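Local coordinates for uncharacterized protein (PDB 6SCE) that acts as a Type III CRISPR defence DNA nuclease activated by cyclic oligoadenylate, probably sensed through its CARF domains, at residues L138-E142 and A168-R172. Sequence-based numbering, arbitrary orientation.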
loop_
_atom_site.group_PDB
_atom_site.type_symbol
_atom_site.label_atom_id
_atom_site.label_comp_id
_atom_site.label_asym_id
_atom_site.label_seq_id
_atom_site.Cartn_x
_atom_site.Cartn_y
_atom_site.Cartn_z
ATOM N N LEU A 138 5.496 8.042 -21.612
ATOM C CA LEU A 138 5.961 6.764 -22.103
ATOM C C LEU A 138 4.922 6.143 -23.071
ATOM O O LEU A 138 3.693 6.203 -22.845
ATOM C CB LEU A 138 6.242 5.792 -20.949
ATOM C CG LEU A 138 7.668 5.825 -20.381
ATOM C CD1 LEU A 138 8.104 7.217 -19.989
ATOM C CD2 LEU A 138 7.758 4.847 -19.213
ATOM N N THR A 139 5.443 5.524 -24.105
ATOM C CA THR A 139 4.633 4.820 -25.096
ATOM C C THR A 139 4.411 3.393 -24.637
ATOM O O THR A 139 5.054 2.885 -23.713
ATOM C CB THR A 139 5.367 4.775 -26.454
ATOM O OG1 THR A 139 6.548 3.978 -26.313
ATOM C CG2 THR A 139 5.720 6.205 -26.945
ATOM N N LEU A 140 3.512 2.705 -25.309
ATOM C CA LEU A 140 3.286 1.302 -25.030
ATOM C C LEU A 140 4.556 0.523 -25.232
ATOM O O LEU A 140 4.876 -0.375 -24.452
ATOM C CB LEU A 140 2.134 0.740 -25.876
ATOM C CG LEU A 140 1.752 -0.688 -25.451
ATOM C CD1 LEU A 140 0.260 -0.946 -25.516
ATOM C CD2 LEU A 140 2.522 -1.739 -26.241
ATOM N N GLU A 141 5.305 0.849 -26.285
ATOM C CA GLU A 141 6.517 0.088 -26.563
ATOM C C GLU A 141 7.565 0.302 -25.464
ATOM O O GLU A 141 8.305 -0.616 -25.119
ATOM C CB GLU A 141 7.114 0.520 -27.892
ATOM C CG GLU A 141 6.308 0.054 -29.087
ATOM C CD GLU A 141 4.960 0.717 -29.217
ATOM O OE1 GLU A 141 4.791 1.923 -28.833
ATOM O OE2 GLU A 141 4.049 -0.018 -29.712
ATOM N N GLU A 142 7.621 1.520 -24.955
ATOM C CA GLU A 142 8.560 1.829 -23.822
ATOM C C GLU A 142 8.146 1.032 -22.571
ATOM O O GLU A 142 8.980 0.428 -21.924
ATOM C CB GLU A 142 8.605 3.321 -23.598
ATOM C CG GLU A 142 9.489 4.030 -24.615
ATOM C CD GLU A 142 9.376 5.528 -24.633
ATOM O OE1 GLU A 142 8.306 6.070 -24.280
ATOM O OE2 GLU A 142 10.389 6.204 -25.009
ATOM N N ALA A 168 -5.223 6.059 -26.809
ATOM C CA ALA A 168 -4.734 4.898 -26.084
ATOM C C ALA A 168 -4.118 3.875 -27.014
ATOM O O ALA A 168 -4.554 3.697 -28.147
ATOM C CB ALA A 168 -5.849 4.252 -25.277
ATOM N N GLN A 169 -3.107 3.187 -26.516
ATOM C CA GLN A 169 -2.515 2.054 -27.206
ATOM C C GLN A 169 -2.695 0.826 -26.307
ATOM O O GLN A 169 -2.646 0.928 -25.061
ATOM C CB GLN A 169 -1.010 2.266 -27.413
ATOM C CG GLN A 169 -0.541 3.514 -28.196
ATOM C CD GLN A 169 0.971 3.755 -27.968
ATOM O OE1 GLN A 169 1.415 4.167 -26.846
ATOM N NE2 GLN A 169 1.785 3.465 -29.009
ATOM N N ALA A 170 -2.831 -0.348 -26.903
ATOM C CA ALA A 170 -3.099 -1.548 -26.115
ATOM C C ALA A 170 -2.369 -2.770 -26.616
ATOM O O ALA A 170 -2.003 -2.878 -27.796
ATOM C CB ALA A 170 -4.591 -1.812 -26.043
ATOM N N ALA A 171 -2.134 -3.690 -25.700
ATOM C CA ALA A 171 -1.502 -4.961 -26.027
ATOM C C ALA A 171 -2.210 -6.096 -25.321
ATOM O O ALA A 171 -2.572 -5.988 -24.159
ATOM C CB ALA A 171 -0.063 -4.953 -25.602
ATOM N N ARG A 172 -2.382 -7.199 -26.025
ATOM C CA ARG A 172 -2.825 -8.423 -25.437
ATOM C C ARG A 172 -1.602 -9.241 -25.072
ATOM O O ARG A 172 -0.612 -9.236 -25.779
ATOM C CB ARG A 172 -3.702 -9.166 -26.438
ATOM C CG ARG A 172 -4.362 -10.373 -25.873
ATOM C CD ARG A 172 -5.333 -10.967 -26.887
ATOM N NE ARG A 172 -4.619 -11.674 -27.935
ATOM C CZ ARG A 172 -4.202 -12.939 -27.844
ATOM N NH1 ARG A 172 -4.422 -13.659 -26.741
ATOM N NH2 ARG A 172 -3.557 -13.493 -28.868
#
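Gln169 OE1 accepts a hydrogen bond from the backbone amide at Leu140 N, 3.0 Å away, with an N-H...O angle of 157°. The donor stands above the amide plane of Gln169, 44° out of it; the bond is fairly straight at the hydrogen but is not aimed at a carbonyl lone pair. From strand 169-172 the glutamine reaches over with its chain extended beyond CG, bringing the amide to the first turn of helix 140-148. Its other end is held more loosely: Gln169 NE2 makes a weak hydrogen bond to Glu141 OE1 at 3.4 Å, where the two side chains cross at about a right angle. The stronger partner of Glu141 is Arg157 of strand 156-158, which forms a salt bridge with OE2. A capping box secures the same turn from within. Thr139, the N-cap residue, accepts at OG1 from Glu142 N (3.0 Å), while Glu142 OE1 takes Thr139 N at 2.9 Å on its anti side; Lys22 of helix 15-28 also pairs with that oxygen.

Beside the polar grip, Leu140 supplies most of the apolar contact. With CG anti to the backbone N (chi1 -172°), the branch is turned to the strand, and CD1 comes 3.4 Å from Ala170 C and 4.0 Å from Ala171 CB. Leu140 CB meanwhile lies 3.8 Å from Gln169 CB, against the aliphatic start of the glutamine side chain. Trp155 touches both Leu140 and Ala171, joining the loop before strand 156-158 to this packing.

The contact thus docks a helix start against the second strand of a six-stranded mixed sheet. With one N-terminal amide taken by Gln169 and another by Thr139, two donors of the first turn are satisfied by side chains rather than by a preceding helical carbonyl.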